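Local coordinates for protein aminoglycoside Nucleotidyltransferase (2")-Ia (Pseudomonas aeruginosa, PDB 5CFT) that confers resistance to aminoglycosides such as gentamicin, kanamycin and tobramycin by adenylating their 2''-hydroxyl group with a metal-bound nucleotide, at residues Pro30-Gly35 and Asp54-Gly59; Gly35-Asp40 and Arg48-Ile53; Ile39-Gly44 and Arg126-Asn131. One frame throughout, in Å; residues are numbered along the deposited sequence.

Contact 1. Residues Pro30-Gly35 and Asp54-Gly59. With MN (manganese (II) ion), chain C; MN (manganese (II) ion), chain B; APC (diphosphomethylphosphonic acid adenosyl ester), chain D.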
# COMPACT_ATOMS: atom_id res chain seq x y z
N PRO A 30 -8.10 -2.60 -10.89
CA PRO A 30 -7.09 -1.71 -10.34
C PRO A 30 -6.57 -2.26 -9.02
O PRO A 30 -7.35 -2.79 -8.23
CB PRO A 30 -7.83 -0.38 -10.13
CG PRO A 30 -9.28 -0.82 -9.86
CD PRO A 30 -9.47 -2.09 -10.67
N LEU A 31 -5.27 -2.11 -8.82
CA LEU A 31 -4.65 -2.49 -7.55
C LEU A 31 -3.68 -1.41 -7.21
O LEU A 31 -2.95 -0.98 -8.07
CB LEU A 31 -3.89 -3.83 -7.67
CG LEU A 31 -4.71 -5.08 -7.97
CD1 LEU A 31 -3.77 -6.24 -8.22
CD2 LEU A 31 -5.69 -5.40 -6.85
N TRP A 32 -3.63 -1.03 -5.95
CA TRP A 32 -2.73 0.01 -5.50
C TRP A 32 -1.65 -0.57 -4.65
O TRP A 32 -1.92 -1.25 -3.66
CB TRP A 32 -3.46 1.07 -4.68
CG TRP A 32 -4.38 1.89 -5.52
CD1 TRP A 32 -4.08 3.08 -6.12
CD2 TRP A 32 -5.71 1.54 -5.95
NE1 TRP A 32 -5.15 3.49 -6.88
CE2 TRP A 32 -6.15 2.55 -6.81
CE3 TRP A 32 -6.56 0.47 -5.68
CZ2 TRP A 32 -7.42 2.54 -7.39
CZ3 TRP A 32 -7.85 0.47 -6.26
CH2 TRP A 32 -8.23 1.47 -7.12
N ILE A 33 -0.40 -0.35 -5.03
CA ILE A 33 0.71 -0.67 -4.15
C ILE A 33 0.67 0.26 -2.92
O ILE A 33 0.44 1.46 -3.03
CB ILE A 33 2.05 -0.49 -4.90
CG1 ILE A 33 2.11 -1.31 -6.19
CG2 ILE A 33 3.23 -0.81 -4.04
CD1 ILE A 33 2.04 -2.75 -6.01
N GLY A 34 0.92 -0.30 -1.76
CA GLY A 34 0.92 0.39 -0.50
C GLY A 34 2.23 0.24 0.24
O GLY A 34 3.20 -0.31 -0.24
N GLY A 35 2.26 0.80 1.44
CA GLY A 35 3.39 0.58 2.31
C GLY A 35 4.75 0.92 1.76
O GLY A 35 4.93 1.88 1.01
N ASP A 54 2.49 -4.84 -0.03
CA ASP A 54 1.20 -4.35 0.42
C ASP A 54 0.37 -3.93 -0.77
O ASP A 54 0.82 -3.17 -1.62
CB ASP A 54 1.41 -3.18 1.38
CG ASP A 54 2.25 -3.54 2.57
OD1 ASP A 54 1.77 -4.29 3.46
OD2 ASP A 54 3.43 -3.09 2.65
N LEU A 55 -0.87 -4.42 -0.83
CA LEU A 55 -1.77 -4.17 -1.94
C LEU A 55 -3.12 -3.71 -1.40
O LEU A 55 -3.65 -4.28 -0.42
CB LEU A 55 -1.99 -5.44 -2.75
CG LEU A 55 -0.80 -5.99 -3.50
CD1 LEU A 55 -1.21 -7.30 -4.17
CD2 LEU A 55 -0.28 -4.99 -4.51
N THR A 56 -3.73 -2.73 -2.07
CA THR A 56 -5.11 -2.32 -1.84
C THR A 56 -5.92 -2.74 -3.07
O THR A 56 -5.49 -2.53 -4.20
CB THR A 56 -5.27 -0.81 -1.62
OG1 THR A 56 -4.48 -0.41 -0.48
CG2 THR A 56 -6.68 -0.44 -1.36
N PHE A 57 -7.06 -3.37 -2.87
CA PHE A 57 -7.89 -3.93 -3.96
C PHE A 57 -9.34 -3.50 -3.78
O PHE A 57 -9.81 -3.28 -2.67
CB PHE A 57 -7.78 -5.45 -3.99
CG PHE A 57 -8.35 -6.12 -2.77
CD1 PHE A 57 -9.67 -6.52 -2.70
CD2 PHE A 57 -7.58 -6.32 -1.65
CE1 PHE A 57 -10.17 -7.09 -1.56
CE2 PHE A 57 -8.07 -6.92 -0.55
CZ PHE A 57 -9.39 -7.28 -0.48
N PRO A 58 -10.11 -3.43 -4.86
CA PRO A 58 -11.57 -3.18 -4.74
C PRO A 58 -12.23 -4.28 -3.90
O PRO A 58 -12.19 -5.45 -4.34
CB PRO A 58 -12.03 -3.19 -6.20
CG PRO A 58 -10.84 -2.71 -6.95
CD PRO A 58 -9.66 -3.36 -6.27
N GLY A 59 -12.84 -3.93 -2.77
CA GLY A 59 -13.36 -4.93 -1.87
C GLY A 59 -14.40 -5.82 -2.49
O GLY A 59 -14.45 -7.01 -2.12
MN MN C . 2.52 -5.44 5.26
MN MN B . 5.11 -3.87 3.63
PG APC D . 8.37 -3.37 4.08
O1G APC D . 9.72 -3.94 4.64
O2G APC D . 7.24 -4.36 4.30
O3G APC D . 8.45 -2.81 2.77
PB APC D . 6.62 -1.57 5.37
O1B APC D . 6.73 -0.06 5.71
O2B APC D . 5.71 -1.86 4.21
O3B APC D . 8.04 -2.07 4.99
PA APC D . 4.69 -3.32 6.96
O1A APC D . 4.59 -4.25 8.13
O2A APC D . 4.32 -3.99 5.64
C3A APC D . 6.27 -2.53 6.82
O5' APC D . 3.56 -2.26 7.26
C5' APC D . 2.77 -1.56 6.27
C4' APC D . 2.39 -0.27 6.95
O4' APC D . 1.62 -0.58 8.14
C3' APC D . 3.61 0.47 7.43
O3' APC D . 3.99 1.32 6.35
C2' APC D . 3.12 1.17 8.69
O2' APC D . 2.48 2.35 8.21
C1' APC D . 2.09 0.18 9.25
N9 APC D . 2.55 -0.73 10.33
C8 APC D . 3.69 -1.47 10.42
N7 APC D . 3.71 -2.32 11.43
C5 APC D . 2.50 -2.09 12.06
C6 APC D . 1.95 -2.59 13.27
N6 APC D . 2.54 -3.52 14.03
N1 APC D . 0.77 -2.08 13.68
C2 APC D . 0.18 -1.15 12.93
N3 APC D . 0.59 -0.62 11.78
C4 APC D . 1.77 -1.12 11.40
O HOH W 1 -1.91 -0.65 -0.75
O HOH W 2 4.47 -2.70 -0.30
O HOH W 3 6.20 -3.52 1.66
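The carbonyl oxygen of W32 is gripped twice: it accepts the amide of T56, with T56 N to W32 O 2.8 Å, and a water proton at 3.0 Å from the water oxygen to W32 O. That water in turn accepts the hydroxyl of T56, tying the OG1 branch back to the neighbouring strand. These are two adjoining antiparallel strands of the nucleotidyltransferase sheet, 32-34 and 53-58, the short segments 32-34 and 54-58 running at 144° to each other. W32 and T56 form a hydrogen-bonded pair, closed by a nearly straight bond from W32 N to T56 O (171°), which lies in the carbonyl plane. Beyond it, the same oxygen sits at the edge of the W32 indole, near its plane. On the other face of the sheet, I33 and L55 lie side by side and meet through their ends, I33 CD1 to L55 CD2 3.6 Å. Helix 11-26 packs against I33 there.

At the ligand end, G34 N donates to D54 O from above its carbonyl plane. D54 CG lies beside the backbone N (chi1 -58°), which turns the carboxylate to two manganese ions: OD2 binds one at 2.1 Å, OD1 the other at 2.3 Å. D52 also binds both metals, and D94 joins D54 at the second. At the far end P58 CD presses on P30 O at 3.1 Å, a buried carbonyl for which the model offers no polar partner.

Contact 2. Residues Gly35-Asp40 and Arg48-Ile53. With MN (manganese (II) ion), chain C; MN (manganese (II) ion), chain B; APC (diphosphomethylphosphonic acid adenosyl ester), chain D.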
# COMPACT_ATOMS: atom_id res chain seq x y z
N GLY A 35 2.26 0.80 1.44
CA GLY A 35 3.39 0.58 2.31
C GLY A 35 4.75 0.92 1.76
O GLY A 35 4.93 1.88 1.01
N GLY A 36 5.74 0.09 2.08
CA GLY A 36 7.12 0.37 1.73
C GLY A 36 7.36 0.48 0.25
O GLY A 36 8.11 1.32 -0.22
N TRP A 37 6.77 -0.44 -0.52
CA TRP A 37 6.91 -0.36 -1.96
C TRP A 37 6.23 0.86 -2.55
O TRP A 37 6.63 1.34 -3.58
CB TRP A 37 6.42 -1.64 -2.65
CG TRP A 37 7.46 -2.67 -2.86
CD1 TRP A 37 7.54 -3.91 -2.26
CD2 TRP A 37 8.56 -2.56 -3.73
NE1 TRP A 37 8.66 -4.57 -2.72
CE2 TRP A 37 9.27 -3.79 -3.67
CE3 TRP A 37 8.98 -1.57 -4.61
CZ2 TRP A 37 10.46 -3.99 -4.41
CZ3 TRP A 37 10.15 -1.77 -5.37
CH2 TRP A 37 10.86 -2.98 -5.26
N ALA A 38 5.16 1.37 -1.93
CA ALA A 38 4.50 2.55 -2.45
C ALA A 38 5.41 3.76 -2.29
O ALA A 38 5.43 4.65 -3.17
CB ALA A 38 3.16 2.79 -1.75
N ILE A 39 6.13 3.81 -1.17
CA ILE A 39 7.06 4.89 -1.00
C ILE A 39 8.12 4.84 -2.08
O ILE A 39 8.43 5.84 -2.76
CB ILE A 39 7.68 4.77 0.39
CG1 ILE A 39 6.60 5.03 1.46
CG2 ILE A 39 8.86 5.77 0.53
CD1 ILE A 39 7.15 4.74 2.85
N ASP A 40 8.68 3.66 -2.28
CA ASP A 40 9.72 3.49 -3.29
C ASP A 40 9.13 3.77 -4.70
O ASP A 40 9.84 4.33 -5.56
CB ASP A 40 10.36 2.13 -3.25
CG ASP A 40 11.37 1.99 -2.12
OD1 ASP A 40 11.39 2.85 -1.22
OD2 ASP A 40 12.13 0.99 -2.11
N ARG A 48 15.53 0.13 0.00
CA ARG A 48 15.87 -0.94 0.92
C ARG A 48 15.16 -2.19 0.49
O ARG A 48 14.28 -2.17 -0.38
CB ARG A 48 15.50 -0.57 2.36
CG ARG A 48 14.02 -0.29 2.57
CD ARG A 48 13.77 -0.11 4.05
NE ARG A 48 12.40 0.23 4.42
CZ ARG A 48 11.40 -0.65 4.57
NH1 ARG A 48 10.20 -0.24 4.91
NH2 ARG A 48 11.57 -1.95 4.33
N LYS A 49 15.52 -3.30 1.13
CA LYS A 49 14.80 -4.57 1.01
C LYS A 49 13.42 -4.41 1.65
O LYS A 49 13.30 -3.76 2.67
CB LYS A 49 15.62 -5.68 1.68
CG LYS A 49 16.90 -5.96 0.94
N HIS A 50 12.42 -5.02 1.04
CA HIS A 50 11.05 -4.97 1.52
C HIS A 50 10.60 -6.35 1.97
O HIS A 50 10.76 -7.32 1.24
CB HIS A 50 10.15 -4.47 0.40
CG HIS A 50 10.45 -3.06 0.01
ND1 HIS A 50 10.18 -2.02 0.86
CD2 HIS A 50 11.12 -2.52 -1.05
CE1 HIS A 50 10.60 -0.89 0.32
NE2 HIS A 50 11.16 -1.16 -0.84
N ASP A 51 9.98 -6.41 3.13
CA ASP A 51 9.61 -7.70 3.70
C ASP A 51 8.37 -8.31 3.07
O ASP A 51 8.22 -9.53 3.06
CB ASP A 51 9.43 -7.57 5.21
CG ASP A 51 10.76 -7.47 5.94
OD1 ASP A 51 11.84 -7.66 5.33
OD2 ASP A 51 10.73 -7.26 7.17
N ASP A 52 7.51 -7.47 2.52
CA ASP A 52 6.29 -7.93 1.84
C ASP A 52 5.87 -6.96 0.76
O ASP A 52 6.55 -5.97 0.50
CB ASP A 52 5.14 -8.19 2.84
CG ASP A 52 4.66 -6.99 3.53
OD1 ASP A 52 4.89 -5.89 3.05
OD2 ASP A 52 3.95 -7.15 4.59
N ILE A 53 4.76 -7.28 0.08
CA ILE A 53 4.13 -6.41 -0.88
C ILE A 53 2.75 -6.09 -0.34
O ILE A 53 1.95 -7.01 -0.13
CB ILE A 53 4.02 -7.11 -2.21
CG1 ILE A 53 5.41 -7.44 -2.82
CG2 ILE A 53 3.30 -6.26 -3.22
CD1 ILE A 53 5.37 -8.52 -3.92
MN MN C . 2.52 -5.44 5.26
MN MN B . 5.11 -3.87 3.63
PG APC D . 8.37 -3.37 4.08
O1G APC D . 9.72 -3.94 4.64
O2G APC D . 7.24 -4.36 4.30
O3G APC D . 8.45 -2.81 2.77
PB APC D . 6.62 -1.57 5.37
O1B APC D . 6.73 -0.06 5.71
O2B APC D . 5.71 -1.86 4.21
O3B APC D . 8.04 -2.07 4.99
PA APC D . 4.69 -3.32 6.96
O1A APC D . 4.59 -4.25 8.13
O2A APC D . 4.32 -3.99 5.64
C3A APC D . 6.27 -2.53 6.82
O5' APC D . 3.56 -2.26 7.26
C5' APC D . 2.77 -1.56 6.27
C4' APC D . 2.39 -0.27 6.95
O4' APC D . 1.62 -0.58 8.14
C3' APC D . 3.61 0.47 7.43
O3' APC D . 3.99 1.32 6.35
C2' APC D . 3.12 1.17 8.69
O2' APC D . 2.48 2.35 8.21
C1' APC D . 2.09 0.18 9.25
N9 APC D . 2.55 -0.73 10.33
C8 APC D . 3.69 -1.47 10.42
N7 APC D . 3.71 -2.32 11.43
C5 APC D . 2.50 -2.09 12.06
C6 APC D . 1.95 -2.59 13.27
N6 APC D . 2.54 -3.52 14.03
N1 APC D . 0.77 -2.08 13.68
C2 APC D . 0.18 -1.15 12.93
N3 APC D . 0.59 -0.62 11.78
C4 APC D . 1.77 -1.12 11.40
O HOH W 3 6.20 -3.52 1.66
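G36 and H50 meet beside the triphosphate of the bound AMPCPP, G36 O lying 3.4 Å from H50 CE1, and each donates a hydrogen bond to it. From the first turn of helix 35-43, the amide of G36 reaches a beta-phosphate oxygen, G36 N to APC O2B 2.9 Å. The imidazole donates to the gamma phosphate, H50 ND1 to APC O3G 2.7 Å. R48 brings two more donors: its chain runs extended from CG to NE and lays the guanidinium against the phosphates, NH1 bonding the bridging O3B along an almost straight line (172°) and NH2 taking O1G, which also receives the backbone N-H of D51.

D52 adds the metals, OD1 on one manganese ion at 2.1 Å and OD2 on the other at 2.3 Å. This is the signature of the nucleotidyltransferase fold: a pair of glycines opening a helix, followed by two aspartates separated by one residue, here D52 and D54, at the start of the next strand. D94 binds one of the two ions with them.

The second shell fixes the imidazole. H50 NE2 donates to D40 OD2 at 2.7 Å; D40 OD2 lies in the plane of the imidazole, while the ring's N-H comes in from above the carboxylate plane, the two planes standing 73° apart. T47 holds the other oxygen of D40. Next to NE2 in the ring, H50 CD2 sits over one face of the W37 indole, 3.4 Å from W37 CE2, in an oblique aromatic contact. D52 O lies at the edge of that indole and within hydrogen-bonding distance of a manganese-bound water, which also reaches APC O3G. Farther out, Q13 of helix 11-26 ties both W37 NE1 and the carbonyl of H50, while S159 OG is hydrogen-bonded to R48 NH1.

Contact 3. Residues Ile39-Gly44 and Arg126-Asn131; sequences IDARLG and RPVRCN
The C-terminal half of helix 35-43 lies against the chain that leaves the two-stranded antiparallel sheet of 121-123 and 126-128, and A41 and R42 make the contact. R42 supplies the polar part. Its side chain is extended from CG to NE, and with chi1 at -73°, CG pointing opposite its own carbonyl carbon, it carries the guanidinium away from the helix to the backbone of C130 and N131. NE donates to N131 O at 2.8 Å, and this carbonyl oxygen lies in the guanidinium plane, at its edge. NH2 reaches the same oxygen in a weak bond and also donates to C130 O, a longer bond of 3.3 Å from R42 NH2 that comes in from well above the carbonyl plane. Two successive carbonyls of the chain are thus tied to one side chain. R42 has further partners: E120 forms a salt bridge with NH2, and W133, at the start of helix 133-146, makes a cation-pi contact.

The apolar part is small. A41 points its CB toward segment 126-131, meeting V128 CG2 at 3.9 Å. The sulfur of C130 also faces A41 CB, though the cysteine was deposited in two conformers, so the very short distance in this one is doubtful. V128 turns also to L21 of helix 11-26, joining that helix to the same small core.

N131 uses its backbone for R42 and its side chain for other parts of the fold: ND2 donates to the carbonyl of S114, and OD1 is in a weak hydrogen bond with T56 OG1. At the end of segment 39-44 the helix stops in a Schellman motif, with G44, of positive phi (67°), as its C-prime residue: R45 N bonds D40 O, and G44 N makes a weak bond to A41 O at 3.2 Å.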
# COMPACT_ATOMS: atom_id res chain seq x y z
N ILE A 39 6.13 3.81 -1.17
CA ILE A 39 7.06 4.89 -1.00
C ILE A 39 8.12 4.84 -2.08
O ILE A 39 8.43 5.84 -2.76
CB ILE A 39 7.68 4.77 0.39
CG1 ILE A 39 6.60 5.03 1.46
CG2 ILE A 39 8.86 5.77 0.53
CD1 ILE A 39 7.15 4.74 2.85
N ASP A 40 8.68 3.66 -2.28
CA ASP A 40 9.72 3.49 -3.29
C ASP A 40 9.13 3.77 -4.70
O ASP A 40 9.84 4.33 -5.56
CB ASP A 40 10.36 2.13 -3.25
CG ASP A 40 11.37 1.99 -2.12
OD1 ASP A 40 11.39 2.85 -1.22
OD2 ASP A 40 12.13 0.99 -2.11
N ALA A 41 7.88 3.41 -4.94
CA ALA A 41 7.27 3.67 -6.24
C ALA A 41 7.09 5.15 -6.50
O ALA A 41 7.36 5.65 -7.60
CB ALA A 41 5.99 2.92 -6.33
N ARG A 42 6.64 5.91 -5.51
CA ARG A 42 6.47 7.33 -5.70
C ARG A 42 7.84 8.03 -5.84
O ARG A 42 7.94 9.05 -6.52
CB ARG A 42 5.65 7.94 -4.57
CG ARG A 42 4.18 7.58 -4.65
CD ARG A 42 3.34 8.34 -3.62
NE ARG A 42 1.93 8.04 -3.90
CZ ARG A 42 1.19 8.65 -4.80
NH1 ARG A 42 1.63 9.75 -5.44
NH2 ARG A 42 -0.00 8.18 -5.08
N LEU A 43 8.88 7.50 -5.19
CA LEU A 43 10.21 8.05 -5.34
C LEU A 43 10.88 7.65 -6.65
O LEU A 43 11.79 8.33 -7.08
CB LEU A 43 11.12 7.56 -4.20
CG LEU A 43 10.63 8.09 -2.83
CD1 LEU A 43 11.54 7.51 -1.74
CD2 LEU A 43 10.67 9.60 -2.79
N GLY A 44 10.42 6.55 -7.24
CA GLY A 44 11.08 5.99 -8.39
C GLY A 44 12.44 5.44 -8.10
O GLY A 44 13.31 5.46 -8.97
N ARG A 126 8.17 1.08 -14.97
CA ARG A 126 6.76 0.98 -15.36
C ARG A 126 5.85 1.77 -14.41
O ARG A 126 5.98 1.60 -13.19
CB ARG A 126 6.31 -0.47 -15.35
CG ARG A 126 7.00 -1.33 -16.38
CD ARG A 126 6.86 -2.84 -15.99
NE ARG A 126 7.74 -3.61 -16.84
CZ ARG A 126 7.48 -3.81 -18.11
NH1 ARG A 126 6.33 -3.36 -18.61
NH2 ARG A 126 8.34 -4.50 -18.88
N PRO A 127 5.00 2.65 -14.95
CA PRO A 127 4.04 3.28 -14.05
C PRO A 127 3.17 2.27 -13.29
O PRO A 127 2.75 1.24 -13.85
CB PRO A 127 3.18 4.12 -14.99
CG PRO A 127 4.08 4.35 -16.22
CD PRO A 127 4.86 3.14 -16.34
N VAL A 128 2.95 2.54 -12.02
CA VAL A 128 2.07 1.73 -11.19
C VAL A 128 1.17 2.59 -10.36
O VAL A 128 1.55 3.68 -9.89
CB VAL A 128 2.85 0.81 -10.26
CG1 VAL A 128 3.71 -0.16 -11.04
CG2 VAL A 128 3.72 1.58 -9.25
N ARG A 129 -0.04 2.13 -10.11
CA ARG A 129 -0.92 2.75 -9.14
C ARG A 129 -0.39 2.48 -7.72
O ARG A 129 0.02 1.37 -7.37
CB ARG A 129 -2.36 2.25 -9.23
CG ARG A 129 -3.06 2.65 -10.52
CD ARG A 129 -4.56 2.37 -10.39
NE ARG A 129 -5.28 2.67 -11.62
CZ ARG A 129 -5.47 1.80 -12.61
NH1 ARG A 129 -6.17 2.21 -13.68
NH2 ARG A 129 -5.00 0.57 -12.58
N CYS A 130 -0.29 3.55 -6.93
CA CYS A 130 0.04 3.45 -5.50
C CYS A 130 -0.90 4.31 -4.66
O CYS A 130 -1.51 5.30 -5.17
CB CYS A 130 1.47 3.86 -5.16
SG CYS A 130 2.86 3.59 -6.25
N ASN A 131 -1.01 3.97 -3.37
CA ASN A 131 -1.72 4.84 -2.45
C ASN A 131 -1.06 6.22 -2.37
O ASN A 131 0.13 6.39 -2.63
CB ASN A 131 -1.84 4.22 -1.06
CG ASN A 131 -2.54 2.95 -1.06
OD1 ASN A 131 -1.97 1.96 -0.59
ND2 ASN A 131 -3.77 2.89 -1.57

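In the fold
Contacts 2 and 3 both use helix 35-43; contact 1 pairs the strands that precede and follow it. Contact 2 is nested in the loop closed by contact 1, and they share G35; D54 from contact 1 and D52 from contact 2 bind the same two manganese ions, and the triphosphate is held by these ions and by the amide of G36. Contact 3 takes the same helix farther along and turns away from the ligand: the side chain of N131 is about 9 Å from the nucleotide and about 8 Å from gentamicin. It is joined to contact 1 directly, since the backbone of I33 probably bonds R129 and N131, with I33 N to R129 O and I33 O to N131 N each 2.9 Å.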